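Local coordinates for E3 SUMO-protein ligase SIZ2 (Saccharomyces cerevisiae, PDB 6U75), which acts as a SUMO E3 ligase of the PIAS family that may direct SUMO to septins, here as a fragment holding the PINIT domain and SP-RING zinc finger, at residues Cys203-Cys208 with Cys226-His231; Leu54-Ser59 with Asp73-Cys78; Leu183-Pro188 with Asn246-Cys251; Phe7-Val12 with Glu138-Glu143. All blocks are in the same frame, centred on the assembly; numbering follows the deposited sequence.

Contact 1: Cys203-Cys208 with Cys226-His231; sequences CKHIQC and CPICQH. With ZN (zinc ion), chain C.
C203 and H205 from one loop and C226 and C229 from the other close on a single zinc ion. SG of C203, C226 and C229 each lie 2.3 Å from the zinc, and NE2 of H205 completes the set at 2.0 Å from it. The two sulfurs of the other loop lie at the imidazole edge, SG of C229 in its plane. CG of H205 stands between its backbone N and carbonyl carbon (chi1 54°), which swings the ring inward, and a weak hydrogen bond from ND1 to O of Q207 (2.9 Å) helps to settle its rotation.

This set of three cysteines and one histidine is the zinc site of the SP-RING, a RING relative with one zinc where classical RING fingers carry two; C226 and C229 form its CxxC pair.

Around the sulfurs, N of I228 donates to SG of C226 (3.5 Å). SG of C229 accepts from ND1 of H231 and lies in the plane of that ring. Such N-H donors would probably draw some negative charge off the sulfurs.

Apolar packing comes from I228, whose CG2 lies over the H205 ring, 4.1 Å from its centroid, while CD1 reaches on to CB of Q207 (3.6 Å).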
loop_
_atom_site.group_PDB
_atom_site.type_symbol
_atom_site.label_atom_id
_atom_site.label_comp_id
_atom_site.label_asym_id
_atom_site.label_seq_id
_atom_site.Cartn_x
_atom_site.Cartn_y
_atom_site.Cartn_z
ATOM N N CYS A 203 15.382 10.180 -2.617
ATOM C CA CYS A 203 14.856 10.899 -3.767
ATOM C C CYS A 203 15.790 12.040 -4.147
ATOM O O CYS A 203 16.191 12.836 -3.292
ATOM C CB CYS A 203 13.457 11.439 -3.467
ATOM S SG CYS A 203 12.158 10.183 -3.496
ATOM N N LYS A 204 16.125 12.115 -5.430
ATOM C CA LYS A 204 17.034 13.137 -5.945
ATOM C C LYS A 204 16.241 14.270 -6.596
ATOM O O LYS A 204 16.371 14.560 -7.786
ATOM C CB LYS A 204 18.020 12.511 -6.930
ATOM C CG LYS A 204 18.644 11.206 -6.442
ATOM C CD LYS A 204 19.541 11.423 -5.230
ATOM C CE LYS A 204 19.775 10.124 -4.476
ATOM N NZ LYS A 204 20.727 10.299 -3.343
ATOM N N HIS A 205 15.399 14.909 -5.788
ATOM C CA HIS A 205 14.564 16.005 -6.262
ATOM C C HIS A 205 13.977 16.736 -5.066
ATOM O O HIS A 205 13.669 16.118 -4.045
ATOM C CB HIS A 205 13.445 15.491 -7.180
ATOM C CG HIS A 205 12.603 14.413 -6.570
ATOM N ND1 HIS A 205 11.729 14.649 -5.529
ATOM C CD2 HIS A 205 12.494 13.095 -6.860
ATOM C CE1 HIS A 205 11.122 13.522 -5.204
ATOM N NE2 HIS A 205 11.568 12.563 -5.996
ATOM N N ILE A 206 13.828 18.058 -5.200
ATOM C CA ILE A 206 13.261 18.855 -4.117
ATOM C C ILE A 206 11.739 18.813 -4.100
ATOM O O ILE A 206 11.130 19.163 -3.081
ATOM C CB ILE A 206 13.726 20.321 -4.199
ATOM C CG1 ILE A 206 13.405 20.915 -5.573
ATOM C CG2 ILE A 206 15.217 20.421 -3.909
ATOM C CD1 ILE A 206 13.565 22.419 -5.639
ATOM N N GLN A 207 11.104 18.398 -5.194
ATOM C CA GLN A 207 9.651 18.325 -5.224
ATOM C C GLN A 207 9.150 17.266 -4.250
ATOM O O GLN A 207 9.806 16.248 -4.008
ATOM C CB GLN A 207 9.149 18.012 -6.634
ATOM C CG GLN A 207 9.387 19.117 -7.651
ATOM C CD GLN A 207 10.768 19.058 -8.272
ATOM O OE1 GLN A 207 11.699 18.498 -7.695
ATOM N NE2 GLN A 207 10.905 19.631 -9.464
ATOM N N CYS A 208 7.967 17.512 -3.693
ATOM C CA CYS A 208 7.365 16.645 -2.693
ATOM C C CYS A 208 5.968 16.241 -3.145
ATOM O O CYS A 208 5.459 16.701 -4.172
ATOM C CB CYS A 208 7.304 17.338 -1.326
ATOM S SG CYS A 208 8.907 17.820 -0.661
ATOM N N CYS A 226 7.644 6.388 -6.012
ATOM C CA CYS A 226 7.538 7.828 -5.842
ATOM C C CYS A 226 6.712 8.421 -6.985
ATOM O O CYS A 226 7.019 8.169 -8.158
ATOM C CB CYS A 226 8.931 8.458 -5.815
ATOM S SG CYS A 226 8.941 10.255 -5.643
ATOM N N PRO A 227 5.668 9.207 -6.692
ATOM C CA PRO A 227 4.865 9.795 -7.775
ATOM C C PRO A 227 5.637 10.750 -8.675
ATOM O O PRO A 227 5.065 11.258 -9.645
ATOM C CB PRO A 227 3.748 10.543 -7.023
ATOM C CG PRO A 227 3.749 9.988 -5.646
ATOM C CD PRO A 227 5.164 9.605 -5.366
ATOM N N ILE A 228 6.907 11.022 -8.382
ATOM C CA ILE A 228 7.713 11.969 -9.147
ATOM C C ILE A 228 8.812 11.250 -9.925
ATOM O O ILE A 228 8.878 11.341 -11.152
ATOM C CB ILE A 228 8.300 13.063 -8.226
ATOM C CG1 ILE A 228 7.165 13.772 -7.479
ATOM C CG2 ILE A 228 9.133 14.055 -9.030
ATOM C CD1 ILE A 228 7.632 14.794 -6.472
ATOM N N CYS A 229 9.684 10.523 -9.226
ATOM C CA CYS A 229 10.802 9.829 -9.848
ATOM C C CYS A 229 10.536 8.347 -10.090
ATOM O O CYS A 229 11.359 7.686 -10.734
ATOM C CB CYS A 229 12.060 9.979 -8.982
ATOM S SG CYS A 229 11.910 9.294 -7.318
ATOM N N GLN A 230 9.424 7.811 -9.594
ATOM C CA GLN A 230 9.022 6.420 -9.787
ATOM C C GLN A 230 10.003 5.423 -9.179
ATOM O O GLN A 230 9.886 4.217 -9.430
ATOM C CB GLN A 230 8.816 6.099 -11.273
ATOM C CG GLN A 230 7.378 6.251 -11.735
ATOM C CD GLN A 230 6.854 7.659 -11.550
ATOM O OE1 GLN A 230 7.618 8.624 -11.555
ATOM N NE2 GLN A 230 5.543 7.785 -11.381
ATOM N N HIS A 231 10.964 5.882 -8.387
ATOM C CA HIS A 231 11.837 4.949 -7.691
ATOM C C HIS A 231 11.029 4.156 -6.665
ATOM O O HIS A 231 10.132 4.709 -6.019
ATOM C CB HIS A 231 12.979 5.686 -6.992
ATOM C CG HIS A 231 14.191 5.876 -7.847
ATOM N ND1 HIS A 231 14.518 7.088 -8.417
ATOM C CD2 HIS A 231 15.158 5.008 -8.230
ATOM C CE1 HIS A 231 15.633 6.959 -9.113
ATOM N NE2 HIS A 231 16.043 5.707 -9.016
HETATM ZN ZN ZN C . 11.247 10.597 -5.570
#

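Contact 2: Leu54-Ser59 with Asp73-Cys78; sequences LFSGFS and DFPYPC
S56 and D73 are tied by two hydrogen bonds. N of D73 donates to O of S56 (2.6 Å), approaching at a tilt of 31° from the carbonyl plane, and OG of S56 donates to O of D73 (2.8 Å). The second bond depends on the serine torsion: with OG anti to the backbone N (chi1 177°), the hydroxyl leans off the strand toward the incoming chain. A water adds a third polar link, giving a hydrogen to OD2 of D73 and taking one from N of F58 at 3.1 Å from its oxygen. OD1 of the same carboxylate is engaged elsewhere, by a salt bridge to K92 and the backbone N of G99, so the buried acid is gripped at both oxygens.

All this lies inside the PINIT domain. Strand 50-58 belongs to its branched antiparallel sheet, and the loop running along it at D73 and F74 leads into strand 79-82 of the separate four-stranded sheet; L54 and F74 both touch L80 of that strand.

The remaining contacts are made by the two phenyl rings. CB of S56 sits over the middle of the F74 ring, 3.4 Å from the centroid, a CH-pi contact. At the rim of that ring, CE2 of F74 meets CD2 of L54 (4.1 Å), with O of L54 near the ring plane. CB of D73 covers one face of F58 in the same manner, 3.8 Å from the ring centroid, and its carboxylate is turned 33° from the ring plane. K128 makes a cation-pi contact with F58.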
loop_
_atom_site.group_PDB
_atom_site.type_symbol
_atom_site.label_atom_id
_atom_site.label_comp_id
_atom_site.label_asym_id
_atom_site.label_seq_id
_atom_site.Cartn_x
_atom_site.Cartn_y
_atom_site.Cartn_z
ATOM N N LEU A 54 -7.998 -12.649 3.360
ATOM C CA LEU A 54 -7.526 -13.680 2.449
ATOM C C LEU A 54 -6.353 -13.143 1.640
ATOM O O LEU A 54 -6.372 -11.998 1.181
ATOM C CB LEU A 54 -8.655 -14.115 1.515
ATOM C CG LEU A 54 -8.348 -15.173 0.455
ATOM C CD1 LEU A 54 -8.258 -16.557 1.075
ATOM C CD2 LEU A 54 -9.405 -15.140 -0.636
ATOM N N PHE A 55 -5.331 -13.977 1.471
ATOM C CA PHE A 55 -4.120 -13.613 0.753
ATOM C C PHE A 55 -3.848 -14.642 -0.334
ATOM O O PHE A 55 -4.109 -15.835 -0.151
ATOM C CB PHE A 55 -2.916 -13.530 1.699
ATOM C CG PHE A 55 -3.005 -12.410 2.697
ATOM C CD1 PHE A 55 -3.750 -12.553 3.855
ATOM C CD2 PHE A 55 -2.338 -11.217 2.478
ATOM C CE1 PHE A 55 -3.831 -11.525 4.772
ATOM C CE2 PHE A 55 -2.417 -10.187 3.393
ATOM C CZ PHE A 55 -3.163 -10.341 4.541
ATOM N N SER A 56 -3.316 -14.173 -1.459
ATOM C CA SER A 56 -2.938 -15.028 -2.572
ATOM C C SER A 56 -1.578 -14.582 -3.080
ATOM O O SER A 56 -1.327 -13.382 -3.225
ATOM C CB SER A 56 -3.969 -14.971 -3.706
ATOM O OG SER A 56 -3.560 -15.753 -4.815
ATOM N N GLY A 57 -0.700 -15.548 -3.344
ATOM C CA GLY A 57 0.633 -15.236 -3.816
ATOM C C GLY A 57 1.115 -16.258 -4.825
ATOM O O GLY A 57 0.598 -17.371 -4.909
ATOM N N PHE A 58 2.118 -15.856 -5.601
ATOM C CA PHE A 58 2.749 -16.782 -6.530
ATOM C C PHE A 58 3.460 -17.884 -5.755
ATOM O O PHE A 58 4.232 -17.610 -4.831
ATOM C CB PHE A 58 3.741 -16.049 -7.435
ATOM C CG PHE A 58 3.094 -15.263 -8.543
ATOM C CD1 PHE A 58 2.076 -15.813 -9.308
ATOM C CD2 PHE A 58 3.509 -13.971 -8.822
ATOM C CE1 PHE A 58 1.486 -15.091 -10.326
ATOM C CE2 PHE A 58 2.922 -13.244 -9.839
ATOM C CZ PHE A 58 1.909 -13.804 -10.592
ATOM N N SER A 59 3.195 -19.131 -6.133
ATOM C CA SER A 59 3.771 -20.300 -5.472
ATOM C C SER A 59 4.952 -20.774 -6.311
ATOM O O SER A 59 4.800 -21.566 -7.243
ATOM C CB SER A 59 2.724 -21.395 -5.300
ATOM O OG SER A 59 3.303 -22.576 -4.773
ATOM N N ASP A 73 -0.456 -11.737 -5.021
ATOM C CA ASP A 73 -0.785 -11.932 -6.429
ATOM C C ASP A 73 -1.969 -12.883 -6.514
ATOM O O ASP A 73 -1.847 -14.064 -6.170
ATOM C CB ASP A 73 0.409 -12.476 -7.211
ATOM C CG ASP A 73 1.382 -11.390 -7.618
ATOM O OD1 ASP A 73 0.942 -10.402 -8.242
ATOM O OD2 ASP A 73 2.587 -11.519 -7.311
ATOM N N PHE A 74 -3.110 -12.368 -6.952
ATOM C CA PHE A 74 -4.275 -13.189 -7.235
ATOM C C PHE A 74 -4.288 -13.590 -8.707
ATOM O O PHE A 74 -3.766 -12.863 -9.560
ATOM C CB PHE A 74 -5.558 -12.429 -6.912
ATOM C CG PHE A 74 -5.958 -12.489 -5.466
ATOM C CD1 PHE A 74 -5.442 -11.589 -4.551
ATOM C CD2 PHE A 74 -6.864 -13.438 -5.026
ATOM C CE1 PHE A 74 -5.817 -11.641 -3.222
ATOM C CE2 PHE A 74 -7.243 -13.494 -3.699
ATOM C CZ PHE A 74 -6.719 -12.594 -2.797
ATOM N N PRO A 75 -4.872 -14.738 -9.043
ATOM C CA PRO A 75 -5.041 -15.080 -10.462
ATOM C C PRO A 75 -6.060 -14.155 -11.110
ATOM O O PRO A 75 -7.168 -13.983 -10.604
ATOM C CB PRO A 75 -5.534 -16.530 -10.426
ATOM C CG PRO A 75 -6.165 -16.681 -9.084
ATOM C CD PRO A 75 -5.396 -15.789 -8.154
ATOM N N TYR A 76 -5.673 -13.546 -12.231
ATOM C CA TYR A 76 -6.577 -12.671 -12.958
ATOM C C TYR A 76 -6.968 -13.311 -14.280
ATOM O O TYR A 76 -6.080 -13.703 -15.050
ATOM C CB TYR A 76 -5.939 -11.303 -13.219
ATOM C CG TYR A 76 -6.869 -10.356 -13.944
ATOM C CD1 TYR A 76 -7.854 -9.660 -13.255
ATOM C CD2 TYR A 76 -6.775 -10.171 -15.318
ATOM C CE1 TYR A 76 -8.712 -8.798 -13.912
ATOM C CE2 TYR A 76 -7.630 -9.312 -15.983
ATOM C CZ TYR A 76 -8.596 -8.628 -15.276
ATOM O OH TYR A 76 -9.450 -7.772 -15.932
ATOM N N PRO A 77 -8.267 -13.434 -14.592
ATOM C CA PRO A 77 -9.417 -13.031 -13.773
ATOM C C PRO A 77 -9.739 -14.029 -12.669
ATOM O O PRO A 77 -9.330 -15.187 -12.745
ATOM C CB PRO A 77 -10.553 -12.977 -14.788
ATOM C CG PRO A 77 -10.198 -14.049 -15.755
ATOM C CD PRO A 77 -8.698 -13.967 -15.895
ATOM N N CYS A 78 -10.480 -13.578 -11.660
ATOM C CA CYS A 78 -10.892 -14.436 -10.562
ATOM C C CYS A 78 -12.242 -13.968 -10.048
ATOM O O CYS A 78 -12.510 -12.765 -9.997
ATOM C CB CYS A 78 -9.875 -14.421 -9.416
ATOM S SG CYS A 78 -9.393 -12.761 -8.882
HETATM O O HOH W 1 3.897 -13.341 -5.309
#

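Contact 3: Leu183-Pro188 with Asn246-Cys251; sequences LSLQCP and NIIQNC
L183 and L185 meet I247 and I248 in a buried, wholly apolar contact inside the SP-RING region, where the end of strand 181-184 and the chain just beyond it lie against the last turn of helix 242-249. The pair at the strand end reaches tip to tip, CD2 of L183 to CD1 of I247 at 3.7 Å.

L185 does most of the work. Its CG is anti to the carbonyl carbon (chi1 -58°), which directs the branch at the helix and the turn after it. CD2 touches both isoleucines: it is 3.9 Å from CG2 of I247, whose side chain crosses that of L185 at about a right angle, and equally far from CG1 of I248, whose side chain slides past in the opposite direction. The other methyl, CD1 of L185, lies 4.4 Å from SG of C251, two residues past the helix end.

Neighbours extend the cluster: W266 of strand 266-268 packs on I247 and C251, while R193 lies against L185 and I248. On the strand side the backbone is shaped by an ST turn, OG of S184 accepting from N of Q186 (3.0 Å).

No hydrogen bond joins the two segments. Their hold on each other therefore comes from packing methyls and methylenes, with the C251 sulfur at the margin, while backbone hydrogen bonds of L183 with V258 and of L185 with M194 and E256 hold the first segment to other parts of the domain.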
loop_
_atom_site.group_PDB
_atom_site.type_symbol
_atom_site.label_atom_id
_atom_site.label_comp_id
_atom_site.label_asym_id
_atom_site.label_seq_id
_atom_site.Cartn_x
_atom_site.Cartn_y
_atom_site.Cartn_z
ATOM N N LEU A 183 9.627 25.265 -8.038
ATOM C CA LEU A 183 9.134 24.341 -7.025
ATOM C C LEU A 183 7.618 24.468 -6.951
ATOM O O LEU A 183 7.095 25.556 -6.686
ATOM C CB LEU A 183 9.766 24.643 -5.666
ATOM C CG LEU A 183 9.179 23.919 -4.451
ATOM C CD1 LEU A 183 9.447 22.426 -4.529
ATOM C CD2 LEU A 183 9.737 24.501 -3.164
ATOM N N SER A 184 6.917 23.364 -7.189
ATOM C CA SER A 184 5.466 23.349 -7.105
ATOM C C SER A 184 5.025 23.077 -5.673
ATOM O O SER A 184 5.572 22.201 -4.998
ATOM C CB SER A 184 4.879 22.288 -8.039
ATOM O OG SER A 184 3.487 22.137 -7.822
ATOM N N LEU A 185 4.041 23.843 -5.213
ATOM C CA LEU A 185 3.403 23.595 -3.928
ATOM C C LEU A 185 2.205 22.665 -4.048
ATOM O O LEU A 185 1.515 22.434 -3.050
ATOM C CB LEU A 185 2.963 24.916 -3.289
ATOM C CG LEU A 185 4.060 25.956 -3.053
ATOM C CD1 LEU A 185 3.510 27.134 -2.261
ATOM C CD2 LEU A 185 5.255 25.340 -2.342
ATOM N N GLN A 186 1.947 22.129 -5.238
ATOM C CA GLN A 186 0.810 21.258 -5.485
ATOM C C GLN A 186 1.240 19.799 -5.436
ATOM O O GLN A 186 2.392 19.458 -5.720
ATOM C CB GLN A 186 0.179 21.565 -6.846
ATOM C CG GLN A 186 -0.161 23.029 -7.053
ATOM C CD GLN A 186 -1.095 23.566 -5.988
ATOM O OE1 GLN A 186 -0.658 24.167 -5.007
ATOM N NE2 GLN A 186 -2.392 23.351 -6.176
ATOM N N CYS A 187 0.301 18.943 -5.070
ATOM C CA CYS A 187 0.546 17.507 -5.017
ATOM C C CYS A 187 0.317 16.891 -6.393
ATOM O O CYS A 187 -0.682 17.211 -7.048
ATOM C CB CYS A 187 -0.370 16.846 -3.999
ATOM S SG CYS A 187 -0.187 15.061 -3.882
ATOM N N PRO A 188 1.206 16.021 -6.877
ATOM C CA PRO A 188 0.949 15.386 -8.179
ATOM C C PRO A 188 -0.286 14.506 -8.177
ATOM O O PRO A 188 -0.944 14.367 -9.215
ATOM C CB PRO A 188 2.222 14.561 -8.432
ATOM C CG PRO A 188 3.239 15.088 -7.485
ATOM C CD PRO A 188 2.483 15.577 -6.295
ATOM N N ASN A 246 7.881 24.789 5.314
ATOM C CA ASN A 246 7.985 26.181 5.736
ATOM C C ASN A 246 7.562 27.126 4.620
ATOM O O ASN A 246 6.943 28.164 4.882
ATOM C CB ASN A 246 9.412 26.489 6.186
ATOM C CG ASN A 246 9.827 25.680 7.399
ATOM O OD1 ASN A 246 8.988 25.103 8.090
ATOM N ND2 ASN A 246 11.128 25.637 7.666
ATOM N N ILE A 247 7.885 26.789 3.370
ATOM C CA ILE A 247 7.443 27.627 2.258
ATOM C C ILE A 247 5.921 27.677 2.208
ATOM O O ILE A 247 5.327 28.734 1.968
ATOM C CB ILE A 247 8.039 27.127 0.930
ATOM C CG1 ILE A 247 9.552 27.357 0.920
ATOM C CG2 ILE A 247 7.372 27.831 -0.254
ATOM C CD1 ILE A 247 10.240 26.918 -0.355
ATOM N N ILE A 248 5.267 26.537 2.437
ATOM C CA ILE A 248 3.808 26.498 2.389
ATOM C C ILE A 248 3.213 27.265 3.563
ATOM O O ILE A 248 2.265 28.043 3.397
ATOM C CB ILE A 248 3.310 25.043 2.359
ATOM C CG1 ILE A 248 3.734 24.360 1.057
ATOM C CG2 ILE A 248 1.795 24.999 2.517
ATOM C CD1 ILE A 248 3.517 22.861 1.054
ATOM N N GLN A 249 3.749 27.058 4.768
ATOM C CA GLN A 249 3.205 27.732 5.942
ATOM C C GLN A 249 3.359 29.245 5.863
ATOM O O GLN A 249 2.692 29.964 6.615
ATOM C CB GLN A 249 3.881 27.211 7.211
ATOM C CG GLN A 249 3.557 25.761 7.540
ATOM C CD GLN A 249 2.083 25.541 7.822
ATOM O OE1 GLN A 249 1.259 25.531 6.907
ATOM N NE2 GLN A 249 1.743 25.368 9.095
ATOM N N ASN A 250 4.215 29.744 4.975
ATOM C CA ASN A 250 4.457 31.171 4.812
ATOM C C ASN A 250 4.078 31.625 3.407
ATOM O O ASN A 250 4.777 32.420 2.775
ATOM C CB ASN A 250 5.915 31.507 5.117
ATOM C CG ASN A 250 6.360 30.985 6.472
ATOM O OD1 ASN A 250 7.300 30.196 6.568
ATOM N ND2 ASN A 250 5.678 31.419 7.526
ATOM N N CYS A 251 2.956 31.112 2.902
ATOM C CA CYS A 251 2.439 31.482 1.593
ATOM C C CYS A 251 0.920 31.514 1.644
ATOM O O CYS A 251 0.296 30.839 2.468
ATOM C CB CYS A 251 2.894 30.506 0.498
ATOM S SG CYS A 251 4.405 30.994 -0.362
#

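Contact 4: Phe7-Val12 with Glu138-Glu143; sequences FYKPIV and EVFSPE
F7-I11 and E138-P142 run almost exactly antiparallel, their end-to-end directions 170° apart, where strand 8-10 pairs with the end of strand 130-139 in the branched sheet of the PINIT domain. K9 and E138 are the hydrogen-bonded pair: N of K9 gives to O of E138, and N of E138 gives back to O of K9, each at 2.9 Å. Y8 and V139 form the neighbouring non-hydrogen-bonded pair. One step on, N of F140 donates to O of F7 (2.7 Å) from above the carbonyl plane, 37° out of it. That oxygen also receives a CA-H...O contact from V139, its CA 3.1 Å away. At the other end, I11 and V12 both face I136 in a classic beta bulge, and the chain turns a corner there before strand 12-21 continues along the same partner. Beyond F140 the second segment leaves its partner, S141 taking the N-cap position of helix 142-150.

Y8 and V139 share one face of the sheet, where CB of Y8 and CG1 of V139 are 4.4 Å apart. With CG set between the backbone N and the carbonyl carbon (chi1 47°), the tyrosine ring is carried away from V139 and meets F55 edge-to-face. K9 and E138 share the other face. The alkyl part of K9 lies by the F140 ring, CG to CE2 4.3 Å, and beyond the strand I11 comes up to E138, CD1 to CB likewise 4.3 Å. The F7 ring reaches the start of the helix, near P142, and O of F140 lies in the plane of the F7 ring, 3.6 Å from CD1 of F7.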
loop_
_atom_site.group_PDB
_atom_site.type_symbol
_atom_site.label_atom_id
_atom_site.label_comp_id
_atom_site.label_asym_id
_atom_site.label_seq_id
_atom_site.Cartn_x
_atom_site.Cartn_y
_atom_site.Cartn_z
ATOM N N PHE A 7 -0.376 -1.278 6.037
ATOM C CA PHE A 7 -1.811 -1.167 6.267
ATOM C C PHE A 7 -2.377 -2.342 7.049
ATOM O O PHE A 7 -3.465 -2.219 7.619
ATOM C CB PHE A 7 -2.550 -1.046 4.933
ATOM C CG PHE A 7 -2.165 0.165 4.134
ATOM C CD1 PHE A 7 -2.552 1.431 4.540
ATOM C CD2 PHE A 7 -1.423 0.037 2.973
ATOM C CE1 PHE A 7 -2.201 2.547 3.806
ATOM C CE2 PHE A 7 -1.069 1.149 2.234
ATOM C CZ PHE A 7 -1.459 2.406 2.652
ATOM N N TYR A 8 -1.677 -3.473 7.084
ATOM C CA TYR A 8 -2.146 -4.643 7.809
ATOM C C TYR A 8 -0.945 -5.406 8.340
ATOM O O TYR A 8 0.101 -5.465 7.687
ATOM C CB TYR A 8 -3.002 -5.549 6.915
ATOM C CG TYR A 8 -2.393 -5.817 5.559
ATOM C CD1 TYR A 8 -1.403 -6.775 5.396
ATOM C CD2 TYR A 8 -2.813 -5.113 4.438
ATOM C CE1 TYR A 8 -0.844 -7.022 4.156
ATOM C CE2 TYR A 8 -2.263 -5.352 3.195
ATOM C CZ TYR A 8 -1.280 -6.307 3.060
ATOM O OH TYR A 8 -0.726 -6.546 1.824
ATOM N N LYS A 9 -1.100 -5.982 9.533
ATOM C CA LYS A 9 -0.049 -6.786 10.145
ATOM C C LYS A 9 -0.649 -8.041 10.765
ATOM O O LYS A 9 -1.743 -7.984 11.345
ATOM C CB LYS A 9 0.720 -5.994 11.210
ATOM C CG LYS A 9 1.716 -4.999 10.627
ATOM C CD LYS A 9 2.925 -5.704 10.021
ATOM C CE LYS A 9 3.625 -4.836 8.989
ATOM N NZ LYS A 9 4.099 -3.546 9.561
ATOM N N PRO A 10 0.042 -9.177 10.672
ATOM C CA PRO A 10 -0.567 -10.443 11.091
ATOM C C PRO A 10 -0.645 -10.584 12.602
ATOM O O PRO A 10 0.247 -10.151 13.338
ATOM C CB PRO A 10 0.369 -11.495 10.486
ATOM C CG PRO A 10 1.694 -10.824 10.450
ATOM C CD PRO A 10 1.430 -9.359 10.209
ATOM N N ILE A 11 -1.729 -11.206 13.056
ATOM C CA ILE A 11 -1.922 -11.548 14.454
ATOM C C ILE A 11 -1.890 -13.056 14.661
ATOM O O ILE A 11 -1.288 -13.542 15.620
ATOM C CB ILE A 11 -3.251 -10.953 14.970
ATOM C CG1 ILE A 11 -3.265 -9.430 14.802
ATOM C CG2 ILE A 11 -3.490 -11.345 16.422
ATOM C CD1 ILE A 11 -2.169 -8.710 15.564
ATOM N N VAL A 12 -2.527 -13.805 13.766
ATOM C CA VAL A 12 -2.526 -15.261 13.828
ATOM C C VAL A 12 -2.969 -15.789 12.473
ATOM O O VAL A 12 -3.858 -15.226 11.829
ATOM C CB VAL A 12 -3.440 -15.777 14.966
ATOM C CG1 VAL A 12 -4.828 -15.163 14.854
ATOM C CG2 VAL A 12 -3.518 -17.295 14.934
ATOM N N GLU A 138 -4.335 -6.958 12.101
ATOM C CA GLU A 138 -4.664 -5.616 12.559
ATOM C C GLU A 138 -4.435 -4.657 11.399
ATOM O O GLU A 138 -3.339 -4.621 10.829
ATOM C CB GLU A 138 -3.813 -5.222 13.765
ATOM C CG GLU A 138 -4.234 -3.912 14.412
ATOM C CD GLU A 138 -3.364 -3.539 15.594
ATOM O OE1 GLU A 138 -2.909 -2.377 15.654
ATOM O OE2 GLU A 138 -3.131 -4.408 16.460
ATOM N N VAL A 139 -5.470 -3.901 11.040
ATOM C CA VAL A 139 -5.415 -2.986 9.908
ATOM C C VAL A 139 -5.179 -1.575 10.421
ATOM O O VAL A 139 -5.569 -1.219 11.539
ATOM C CB VAL A 139 -6.701 -3.056 9.055
ATOM C CG1 VAL A 139 -6.933 -4.474 8.553
ATOM C CG2 VAL A 139 -7.904 -2.554 9.846
ATOM N N PHE A 140 -4.533 -0.761 9.590
ATOM C CA PHE A 140 -4.236 0.627 9.909
ATOM C C PHE A 140 -4.666 1.508 8.745
ATOM O O PHE A 140 -4.422 1.176 7.582
ATOM C CB PHE A 140 -2.746 0.828 10.192
ATOM C CG PHE A 140 -2.209 -0.067 11.270
ATOM C CD1 PHE A 140 -2.200 0.345 12.591
ATOM C CD2 PHE A 140 -1.714 -1.323 10.961
ATOM C CE1 PHE A 140 -1.706 -0.477 13.584
ATOM C CE2 PHE A 140 -1.219 -2.149 11.950
ATOM C CZ PHE A 140 -1.215 -1.726 13.262
ATOM N N SER A 141 -5.300 2.624 9.065
ATOM C CA SER A 141 -5.797 3.528 8.042
ATOM C C SER A 141 -4.721 4.525 7.638
ATOM O O SER A 141 -3.738 4.726 8.359
ATOM C CB SER A 141 -7.024 4.275 8.551
ATOM O OG SER A 141 -6.652 5.271 9.486
ATOM N N PRO A 142 -4.879 5.171 6.480
ATOM C CA PRO A 142 -3.891 6.180 6.069
ATOM C C PRO A 142 -3.682 7.287 7.087
ATOM O O PRO A 142 -2.578 7.835 7.163
ATOM C CB PRO A 142 -4.475 6.720 4.757
ATOM C CG PRO A 142 -5.288 5.595 4.220
ATOM C CD PRO A 142 -5.861 4.891 5.416
ATOM N N GLU A 143 -4.701 7.639 7.876
ATOM C CA GLU A 143 -4.548 8.745 8.820
ATOM C C GLU A 143 -3.605 8.377 9.961
ATOM O O GLU A 143 -2.750 9.181 10.352
ATOM C CB GLU A 143 -5.914 9.161 9.364
ATOM C CG GLU A 143 -6.832 9.786 8.324
ATOM C CD GLU A 143 -8.223 10.063 8.867
ATOM O OE1 GLU A 143 -8.781 9.180 9.553
ATOM O OE2 GLU A 143 -8.756 11.165 8.614
#

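Overall arrangement
Contacts 4 and 2 belong to the PINIT domain and share a sheet, since strands 50-58 and 130-139 are neighbours in it; they touch through F55 and Y8. Contact 2 is buried and mixes hydrogen bonds with ring faces, whereas contact 4 lies at the surface and rests on backbone pairing. Contacts 1 and 3 both lie in the SP-RING part, their centres about 15 Å apart, and meet where L183 and P188 pack on I206, Q207, C208 and I228. Contact 1, partly buried, is held by metal bonds; contact 3, buried, by apolar side chains. Contacts 2 and 3 are farthest apart, with centres about 40 Å from each other.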